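Local coordinates for protein Sfrice_029225 (Spodoptera frugiperda, PDB 6I50) that probably acts as a secreted cytokine of the tumour necrosis factor family that engages a TNF receptor, at residues I85-H90 / L135-T140; G68-Y73 / L127-G132; I4-H9 / I155-L160. All blocks are in the same frame, centred on the assembly; numbering follows the deposited sequence.

Contact 1 of 3, residues I85-H90 / L135-T140; sequences ISWVLH and LAVRNT
At its ring edge, the imidazole of His90 receives the guanidinium of Arg138: NH1 donates to ND1 over 3.0 Å from near the ring plane, while ND1 lies tilted 19° from the guanidinium plane. Each group has the other at its edge, the planes turned 37° apart, so they do not stack. Arg138 CD reaches the same edge in plane, 3.5 Å from His90 ND1, because the arginine chain runs extended from CG to NE across the histidine. The NE of Arg138 donates to Asp34 O. A leucine in place of Arg138 would probably leave His90 ND1 without its donor and the Asp34 carbonyl without this bond. On the other face of the sheet, the Trp87 ring meets Val137 CG1 obliquely, with Trp87 CB 3.8 Å from that methyl, while NE1 bonds to Cys121 O, beside the disulfide to Cys105. The indole leans away from 135-140 because CG sits between the backbone N and the carbonyl carbon (chi1 58°). Next to it, Leu89 CD1 touches Val137 CG2 at 4.1 Å and Leu135 CB.

The backbones run antiparallel, with Val88-Arg138 and His90-Ala136 as hydrogen-bonded pairs, and Thr140 N extends the ladder to Ser86 O at 2.9 Å. Strand 84-92 is flanked on its other edge by strand 100-108, where Ser86 OG bonds to Cys105 O, and strand 134-139 by strand 62-63. Trp87, Leu89 and Val137 face the second sheet of the jelly roll, meeting strands 68-80 and 144-161.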
loop_
_atom_site.group_PDB
_atom_site.type_symbol
_atom_site.label_atom_id
_atom_site.label_comp_id
_atom_site.label_asym_id
_atom_site.label_seq_id
_atom_site.Cartn_x
_atom_site.Cartn_y
_atom_site.Cartn_z
ATOM N N ILE A 85 5.264 11.834 -12.623
ATOM C CA ILE A 85 3.838 11.558 -12.562
ATOM C C ILE A 85 3.437 11.586 -11.094
ATOM O O ILE A 85 4.179 11.105 -10.229
ATOM C CB ILE A 85 3.479 10.213 -13.231
ATOM C CG1 ILE A 85 4.413 9.094 -12.767
ATOM C CG2 ILE A 85 3.574 10.337 -14.747
ATOM C CD1 ILE A 85 3.850 8.240 -11.657
ATOM N N SER A 86 2.285 12.186 -10.810
ATOM C CA SER A 86 1.862 12.348 -9.429
ATOM C C SER A 86 0.359 12.568 -9.403
ATOM O O SER A 86 -0.195 13.213 -10.299
ATOM C CB SER A 86 2.603 13.517 -8.764
ATOM O OG SER A 86 2.167 13.727 -7.429
ATOM N N TRP A 87 -0.293 12.018 -8.384
ATOM C CA TRP A 87 -1.713 12.258 -8.169
ATOM C C TRP A 87 -1.962 12.750 -6.749
ATOM O O TRP A 87 -1.144 12.559 -5.838
ATOM C CB TRP A 87 -2.569 11.006 -8.455
ATOM C CG TRP A 87 -2.247 9.762 -7.663
ATOM C CD1 TRP A 87 -1.598 8.652 -8.120
ATOM C CD2 TRP A 87 -2.619 9.481 -6.306
ATOM N NE1 TRP A 87 -1.527 7.697 -7.126
ATOM C CE2 TRP A 87 -2.142 8.184 -6.001
ATOM C CE3 TRP A 87 -3.297 10.201 -5.317
ATOM C CZ2 TRP A 87 -2.316 7.599 -4.748
ATOM C CZ3 TRP A 87 -3.469 9.619 -4.072
ATOM C CH2 TRP A 87 -2.976 8.332 -3.797
ATOM N N VAL A 88 -3.117 13.399 -6.580
ATOM C CA VAL A 88 -3.597 13.862 -5.283
ATOM C C VAL A 88 -5.025 13.373 -5.090
ATOM O O VAL A 88 -5.802 13.288 -6.046
ATOM C CB VAL A 88 -3.533 15.400 -5.146
ATOM C CG1 VAL A 88 -2.093 15.847 -4.912
ATOM C CG2 VAL A 88 -4.116 16.069 -6.371
ATOM N N LEU A 89 -5.362 13.041 -3.846
ATOM C CA LEU A 89 -6.715 12.662 -3.471
ATOM C C LEU A 89 -7.394 13.892 -2.879
ATOM O O LEU A 89 -6.959 14.393 -1.842
ATOM C CB LEU A 89 -6.681 11.515 -2.459
ATOM C CG LEU A 89 -8.050 11.060 -1.957
ATOM C CD1 LEU A 89 -8.856 10.448 -3.094
ATOM C CD2 LEU A 89 -7.924 10.075 -0.805
ATOM N N HIS A 90 -8.441 14.384 -3.542
ATOM C CA HIS A 90 -9.129 15.604 -3.134
ATOM C C HIS A 90 -10.432 15.278 -2.420
ATOM O O HIS A 90 -11.248 14.506 -2.929
ATOM C CB HIS A 90 -9.425 16.490 -4.343
ATOM C CG HIS A 90 -8.227 17.224 -4.853
ATOM N ND1 HIS A 90 -8.071 17.565 -6.180
ATOM C CD2 HIS A 90 -7.127 17.688 -4.212
ATOM C CE1 HIS A 90 -6.927 18.209 -6.333
ATOM N NE2 HIS A 90 -6.335 18.295 -5.155
ATOM N N LEU A 135 -14.749 12.200 -2.812
ATOM C CA LEU A 135 -13.328 11.974 -3.041
ATOM C C LEU A 135 -13.084 11.855 -4.534
ATOM O O LEU A 135 -13.783 11.102 -5.216
ATOM C CB LEU A 135 -12.838 10.708 -2.343
ATOM C CG LEU A 135 -13.030 10.657 -0.827
ATOM C CD1 LEU A 135 -12.587 9.295 -0.298
ATOM C CD2 LEU A 135 -12.261 11.772 -0.141
ATOM N N ALA A 136 -12.087 12.581 -5.030
ATOM C CA ALA A 136 -11.661 12.478 -6.419
ATOM C C ALA A 136 -10.146 12.374 -6.468
ATOM O O ALA A 136 -9.447 12.911 -5.606
ATOM C CB ALA A 136 -12.111 13.688 -7.246
ATOM N N VAL A 137 -9.645 11.682 -7.485
ATOM C CA VAL A 137 -8.213 11.600 -7.749
ATOM C C VAL A 137 -7.911 12.490 -8.944
ATOM O O VAL A 137 -8.514 12.329 -10.012
ATOM C CB VAL A 137 -7.764 10.156 -8.021
ATOM C CG1 VAL A 137 -6.244 10.087 -8.082
ATOM C CG2 VAL A 137 -8.290 9.212 -6.954
ATOM N N ARG A 138 -6.976 13.422 -8.776
ATOM C CA ARG A 138 -6.509 14.261 -9.870
ATOM C C ARG A 138 -5.006 14.096 -10.024
ATOM O O ARG A 138 -4.294 13.849 -9.050
ATOM C CB ARG A 138 -6.828 15.746 -9.636
ATOM C CG ARG A 138 -8.294 16.102 -9.791
ATOM C CD ARG A 138 -8.527 17.606 -9.672
ATOM N NE ARG A 138 -9.932 17.922 -9.908
ATOM C CZ ARG A 138 -10.889 17.799 -8.989
ATOM N NH1 ARG A 138 -10.585 17.397 -7.765
ATOM N NH2 ARG A 138 -12.150 18.089 -9.289
ATOM N N ASN A 139 -4.521 14.233 -11.252
ATOM C CA ASN A 139 -3.084 14.358 -11.435
ATOM C C ASN A 139 -2.653 15.756 -11.004
ATOM O O ASN A 139 -3.436 16.711 -11.049
ATOM C CB ASN A 139 -2.705 14.080 -12.891
ATOM C CG ASN A 139 -3.107 12.686 -13.334
ATOM O OD1 ASN A 139 -3.091 11.738 -12.540
ATOM N ND2 ASN A 139 -3.489 12.554 -14.601
ATOM N N THR A 140 -1.408 15.870 -10.535
ATOM C CA THR A 140 -0.934 17.167 -10.069
ATOM C C THR A 140 -0.571 18.104 -11.210
ATOM O O THR A 140 -0.615 19.324 -11.028
ATOM C CB THR A 140 0.281 17.001 -9.158
ATOM O OG1 THR A 140 1.408 16.603 -9.950
ATOM C CG2 THR A 140 0.007 15.953 -8.101
#

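Contact 2 of 3, residues G68-Y73 / L127-G132; sequences GVYLVY and LFLKAG
Tyr70 and Leu129 cross at about a right angle: the leucine's CD1 comes obliquely to the ring and lies 3.7 Å from Tyr70 CD1, with Leu129 CB beside the same carbon. Val72 continues this row. Its CG2 and Leu129 CD1 reach toward each other tip to tip at 3.9 Å, whereas Leu127 crosses it at roughly a right angle and sets CD1 3.8 Å from Val72 CB. Leu129 CG lies anti to its carbonyl carbon (chi1 -55°), which lets one methyl serve both Tyr70 and Val72. The phenol is fixed at its far end by a hydrogen bond between Tyr70 OH and His66 O.

This apolar face looks into the interior of the TNF jelly-roll sandwich, where Val72 meets Leu89 of the opposing sheet and Leu129 meets Arg91. Two hydrogen-bonded antiparallel pairs, Gly68-Leu129 and Tyr70-Leu127, hold the strands in place; Leu127 N to Tyr70 O measures 2.7 Å. Between them, Val69 and Phe128 form a non-hydrogen-bonded pair on the reverse face, where both pack on Trp45 of the second subunit. The Phe128 ring comes obliquely to Gly68 O, with CD1 3.8 Å from that oxygen. Further along strand 68-80, Leu71 meets Leu71 of both neighbouring subunits, and Tyr73 OH bonds to Ala126 N of the third subunit.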
loop_
_atom_site.group_PDB
_atom_site.type_symbol
_atom_site.label_atom_id
_atom_site.label_comp_id
_atom_site.label_asym_id
_atom_site.label_seq_id
_atom_site.Cartn_x
_atom_site.Cartn_y
_atom_site.Cartn_z
ATOM N N GLY A 68 -16.604 8.189 9.626
ATOM C CA GLY A 68 -15.742 7.301 10.381
ATOM C C GLY A 68 -14.316 7.375 9.887
ATOM O O GLY A 68 -13.965 8.194 9.032
ATOM N N VAL A 69 -13.489 6.509 10.463
ATOM C CA VAL A 69 -12.112 6.346 10.008
ATOM C C VAL A 69 -12.091 5.205 9.007
ATOM O O VAL A 69 -12.529 4.091 9.319
ATOM C CB VAL A 69 -11.153 6.081 11.178
ATOM C CG1 VAL A 69 -9.747 5.794 10.663
ATOM C CG2 VAL A 69 -11.135 7.275 12.112
ATOM N N TYR A 70 -11.609 5.495 7.800
ATOM C CA TYR A 70 -11.558 4.549 6.696
ATOM C C TYR A 70 -10.115 4.274 6.313
ATOM O O TYR A 70 -9.282 5.180 6.314
ATOM C CB TYR A 70 -12.236 5.092 5.431
ATOM C CG TYR A 70 -13.735 5.197 5.451
ATOM C CD1 TYR A 70 -14.376 6.158 6.224
ATOM C CD2 TYR A 70 -14.509 4.364 4.664
ATOM C CE1 TYR A 70 -15.746 6.277 6.221
ATOM C CE2 TYR A 70 -15.878 4.469 4.652
ATOM C CZ TYR A 70 -16.497 5.420 5.433
ATOM O OH TYR A 70 -17.866 5.514 5.412
ATOM N N LEU A 71 -9.840 3.035 5.919
ATOM C CA LEU A 71 -8.650 2.756 5.134
ATOM C C LEU A 71 -8.976 3.096 3.687
ATOM O O LEU A 71 -9.904 2.525 3.110
ATOM C CB LEU A 71 -8.230 1.294 5.272
ATOM C CG LEU A 71 -7.065 0.834 4.383
ATOM C CD1 LEU A 71 -5.752 1.463 4.848
ATOM C CD2 LEU A 71 -6.963 -0.688 4.390
ATOM N N VAL A 72 -8.251 4.051 3.116
ATOM C CA VAL A 72 -8.467 4.501 1.744
ATOM C C VAL A 72 -7.207 4.170 0.959
ATOM O O VAL A 72 -6.100 4.435 1.433
ATOM C CB VAL A 72 -8.765 6.012 1.681
ATOM C CG1 VAL A 72 -8.991 6.456 0.243
ATOM C CG2 VAL A 72 -9.978 6.357 2.548
ATOM N N TYR A 73 -7.364 3.591 -0.228
ATOM C CA TYR A 73 -6.200 3.273 -1.047
ATOM C C TYR A 73 -6.484 3.649 -2.495
ATOM O O TYR A 73 -7.628 3.591 -2.959
ATOM C CB TYR A 73 -5.807 1.787 -0.925
ATOM C CG TYR A 73 -6.912 0.825 -1.295
ATOM C CD1 TYR A 73 -7.125 0.463 -2.626
ATOM C CD2 TYR A 73 -7.744 0.279 -0.319
ATOM C CE1 TYR A 73 -8.149 -0.403 -2.975
ATOM C CE2 TYR A 73 -8.767 -0.600 -0.660
ATOM C CZ TYR A 73 -8.960 -0.935 -1.989
ATOM O OH TYR A 73 -9.973 -1.797 -2.329
ATOM N N LEU A 127 -7.907 7.371 7.139
ATOM C CA LEU A 127 -8.332 8.759 6.986
ATOM C C LEU A 127 -9.703 8.966 7.614
ATOM O O LEU A 127 -10.576 8.100 7.519
ATOM C CB LEU A 127 -8.394 9.144 5.502
ATOM C CG LEU A 127 -7.080 9.090 4.719
ATOM C CD1 LEU A 127 -7.365 9.219 3.225
ATOM C CD2 LEU A 127 -6.117 10.172 5.202
ATOM N N PHE A 128 -9.896 10.109 8.264
ATOM C CA PHE A 128 -11.219 10.449 8.756
ATOM C C PHE A 128 -12.038 11.023 7.610
ATOM O O PHE A 128 -11.619 11.983 6.959
ATOM C CB PHE A 128 -11.149 11.453 9.903
ATOM C CG PHE A 128 -12.495 11.959 10.318
ATOM C CD1 PHE A 128 -13.297 11.211 11.172
ATOM C CD2 PHE A 128 -12.987 13.154 9.810
ATOM C CE1 PHE A 128 -14.554 11.660 11.529
ATOM C CE2 PHE A 128 -14.239 13.609 10.170
ATOM C CZ PHE A 128 -15.023 12.863 11.026
ATOM N N LEU A 129 -13.210 10.438 7.371
ATOM C CA LEU A 129 -14.116 10.902 6.328
ATOM C C LEU A 129 -15.491 11.146 6.926
ATOM O O LEU A 129 -15.931 10.407 7.813
ATOM C CB LEU A 129 -14.225 9.886 5.187
ATOM C CG LEU A 129 -12.900 9.475 4.533
ATOM C CD1 LEU A 129 -13.122 8.362 3.528
ATOM C CD2 LEU A 129 -12.237 10.668 3.862
ATOM N N LYS A 130 -16.166 12.188 6.444
ATOM C CA LYS A 130 -17.511 12.524 6.892
ATOM C C LYS A 130 -18.551 12.068 5.877
ATOM O O LYS A 130 -18.319 12.100 4.666
ATOM C CB LYS A 130 -17.670 14.033 7.100
ATOM C CG LYS A 130 -16.800 14.624 8.178
ATOM C CD LYS A 130 -17.269 16.022 8.558
ATOM C CE LYS A 130 -18.612 15.979 9.262
ATOM N NZ LYS A 130 -18.807 17.178 10.126
ATOM N N ALA A 131 -19.717 11.666 6.385
ATOM C CA ALA A 131 -20.881 11.521 5.525
ATOM C C ALA A 131 -21.051 12.786 4.692
ATOM O O ALA A 131 -20.951 13.904 5.209
ATOM C CB ALA A 131 -22.138 11.252 6.363
ATOM N N GLY A 132 -21.260 12.604 3.388
ATOM C CA GLY A 132 -21.364 13.720 2.472
ATOM C C GLY A 132 -20.070 14.112 1.788
ATOM O O GLY A 132 -20.102 14.923 0.854
#

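Contact 3 of 3, residues I4-H9 / I155-L160; sequences IAAHFH and IGLVKL
Strand 5-9 runs antiparallel to 155-160, the axes approaching to 4.7 Å with 174° between their directions, with hydrogen-bonded pairs at Ala6-Leu157 and Phe8-Ile155 and Lys159 N bound to Ile4 O at 2.9 Å. At the Ile4 end of this ladder a water bridges Ile4 N, from which it accepts, and Lys159 O, to which it donates. Here the side chains of Ile4 and Lys159 lie alongside each other and point the same way, the two CB atoms 3.9 Å apart and Ile4 CD1 touching Lys159 CD. The lysine runs extended from CG anti to the backbone N (chi1 -172°) and bends only at its last torsion, where NZ makes a salt bridge with Asp162.

Strand 5-10 is the N-terminal strand of the jelly roll, laid against the long C-terminal strand 144-161, whose other side is bonded to strand 68-80. On the face of Phe8 and Ile155, the phenyl ring has Ile155 O at its edge, with CD2 3.6 Å from that oxygen, and Phe8 CB meets Ile155 CG2. Leu157 CD1 also lies near the ring plane, at a looser 4.4 Å from Phe8 CE2, and Trp40 packs on both Phe8 and Ile155.

On the reverse face Ala5 CB rests 3.9 Å from Val158 CG2, where it also touches Trp45 of helix 44-47. The His7 ring meets Gly156 CA obliquely, where even a CB would probably come tight against His7 ND1; that nitrogen is hydrogen-bonded to Tyr73 OH, and the His7 ring also packs on Ala125 of the third subunit.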
loop_
_atom_site.group_PDB
_atom_site.type_symbol
_atom_site.label_atom_id
_atom_site.label_comp_id
_atom_site.label_asym_id
_atom_site.label_seq_id
_atom_site.Cartn_x
_atom_site.Cartn_y
_atom_site.Cartn_z
ATOM N N ILE A 4 -19.053 -1.599 5.488
ATOM C CA ILE A 4 -19.188 -0.295 4.831
ATOM C C ILE A 4 -17.907 -0.087 4.027
ATOM O O ILE A 4 -16.924 0.472 4.512
ATOM C CB ILE A 4 -19.452 0.820 5.839
ATOM C CG1 ILE A 4 -20.725 0.494 6.632
ATOM C CG2 ILE A 4 -19.581 2.173 5.140
ATOM C CD1 ILE A 4 -21.133 1.563 7.603
ATOM N N ALA A 5 -17.920 -0.548 2.776
ATOM C CA ALA A 5 -16.701 -0.647 1.989
ATOM C C ALA A 5 -17.069 -0.722 0.516
ATOM O O ALA A 5 -18.159 -1.169 0.161
ATOM C CB ALA A 5 -15.880 -1.878 2.390
ATOM N N ALA A 6 -16.140 -0.297 -0.332
ATOM C CA ALA A 6 -16.351 -0.325 -1.772
ATOM C C ALA A 6 -15.001 -0.287 -2.474
ATOM O O ALA A 6 -14.032 0.285 -1.966
ATOM C CB ALA A 6 -17.231 0.846 -2.235
ATOM N N HIS A 7 -14.952 -0.908 -3.652
ATOM C CA HIS A 7 -13.773 -0.893 -4.504
ATOM C C HIS A 7 -14.214 -0.519 -5.910
ATOM O O HIS A 7 -15.146 -1.123 -6.443
ATOM C CB HIS A 7 -13.073 -2.256 -4.521
ATOM C CG HIS A 7 -11.846 -2.292 -5.377
ATOM N ND1 HIS A 7 -10.600 -1.934 -4.907
ATOM C CD2 HIS A 7 -11.674 -2.638 -6.675
ATOM C CE1 HIS A 7 -9.711 -2.072 -5.876
ATOM N NE2 HIS A 7 -10.336 -2.500 -6.957
ATOM N N PHE A 8 -13.574 0.492 -6.488
ATOM C CA PHE A 8 -13.870 0.946 -7.842
ATOM C C PHE A 8 -12.594 0.848 -8.662
ATOM O O PHE A 8 -11.532 1.289 -8.210
ATOM C CB PHE A 8 -14.392 2.386 -7.838
ATOM C CG PHE A 8 -15.493 2.617 -6.851
ATOM C CD1 PHE A 8 -16.802 2.312 -7.182
ATOM C CD2 PHE A 8 -15.216 3.109 -5.581
ATOM C CE1 PHE A 8 -17.828 2.512 -6.272
ATOM C CE2 PHE A 8 -16.236 3.318 -4.667
ATOM C CZ PHE A 8 -17.545 3.008 -5.014
ATOM N N HIS A 9 -12.686 0.284 -9.863
ATOM C CA HIS A 9 -11.479 0.086 -10.651
ATOM C C HIS A 9 -11.664 0.629 -12.062
ATOM O O HIS A 9 -12.778 0.929 -12.502
ATOM C CB HIS A 9 -11.044 -1.398 -10.680
ATOM C CG HIS A 9 -12.101 -2.350 -11.151
ATOM N ND1 HIS A 9 -12.221 -3.627 -10.643
ATOM C CD2 HIS A 9 -13.058 -2.233 -12.102
ATOM C CE1 HIS A 9 -13.217 -4.249 -11.246
ATOM N NE2 HIS A 9 -13.741 -3.427 -12.138
ATOM N N ILE A 155 -9.540 2.730 -6.880
ATOM C CA ILE A 155 -9.684 3.455 -5.619
ATOM C C ILE A 155 -10.681 2.688 -4.761
ATOM O O ILE A 155 -11.732 2.260 -5.247
ATOM C CB ILE A 155 -10.136 4.919 -5.822
ATOM C CG1 ILE A 155 -10.450 5.582 -4.475
ATOM C CG2 ILE A 155 -11.348 5.013 -6.750
ATOM C CD1 ILE A 155 -10.664 7.085 -4.566
ATOM N N GLY A 156 -10.322 2.452 -3.504
ATOM C CA GLY A 156 -11.171 1.684 -2.619
ATOM C C GLY A 156 -11.088 2.228 -1.210
ATOM O O GLY A 156 -10.164 2.969 -0.855
ATOM N N LEU A 157 -12.089 1.871 -0.412
ATOM C CA LEU A 157 -12.116 2.316 0.969
ATOM C C LEU A 157 -12.921 1.337 1.801
ATOM O O LEU A 157 -13.900 0.747 1.331
ATOM C CB LEU A 157 -12.696 3.729 1.146
ATOM C CG LEU A 157 -13.550 4.538 0.162
ATOM C CD1 LEU A 157 -14.548 3.719 -0.634
ATOM C CD2 LEU A 157 -14.272 5.629 0.943
ATOM N N VAL A 158 -12.496 1.194 3.054
ATOM C CA VAL A 158 -13.101 0.284 4.013
ATOM C C VAL A 158 -13.253 1.046 5.318
ATOM O O VAL A 158 -12.257 1.509 5.884
ATOM C CB VAL A 158 -12.248 -0.982 4.230
ATOM C CG1 VAL A 158 -12.924 -1.907 5.239
ATOM C CG2 VAL A 158 -11.977 -1.709 2.912
ATOM N N LYS A 159 -14.481 1.160 5.812
ATOM C CA LYS A 159 -14.657 1.789 7.114
ATOM C C LYS A 159 -14.116 0.878 8.208
ATOM O O LYS A 159 -14.461 -0.307 8.276
ATOM C CB LYS A 159 -16.122 2.117 7.370
ATOM C CG LYS A 159 -16.317 2.947 8.630
ATOM C CD LYS A 159 -17.779 3.215 8.901
ATOM C CE LYS A 159 -17.950 3.835 10.272
ATOM N NZ LYS A 159 -19.035 3.172 11.030
ATOM N N LEU A 160 -13.266 1.443 9.068
ATOM C CA LEU A 160 -12.613 0.709 10.145
ATOM C C LEU A 160 -13.241 0.948 11.505
ATOM O O LEU A 160 -13.244 0.035 12.340
ATOM C CB LEU A 160 -11.133 1.091 10.231
ATOM C CG LEU A 160 -10.308 0.902 8.964
ATOM C CD1 LEU A 160 -8.873 1.338 9.244
ATOM C CD2 LEU A 160 -10.366 -0.540 8.514
HETATM O O HOH W 1 -17.119 -1.530 7.864
#

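In the fold
From the N terminus, strand 5-10 waits almost the whole chain for its partner: contact 3 closes the longest loop, with 145 residues between its segments, and both other contacts nest inside it. Contacts 1 and 2 cross, because 68-73 and 85-90 come in turn before 127-132 and 135-140. Contacts 2 and 3 share one sheet, their centres about 10 Å apart, with strands 68-80 and 144-161 as neighbours joined by Val69 O to Leu160 N. Contact 1 belongs to the other sheet and packs across the sandwich, Leu89 against Val72 and Ile155, Leu135 against Leu129 and Leu157. Contacts 2 and 3 also reach the neighbouring subunits of the trimer.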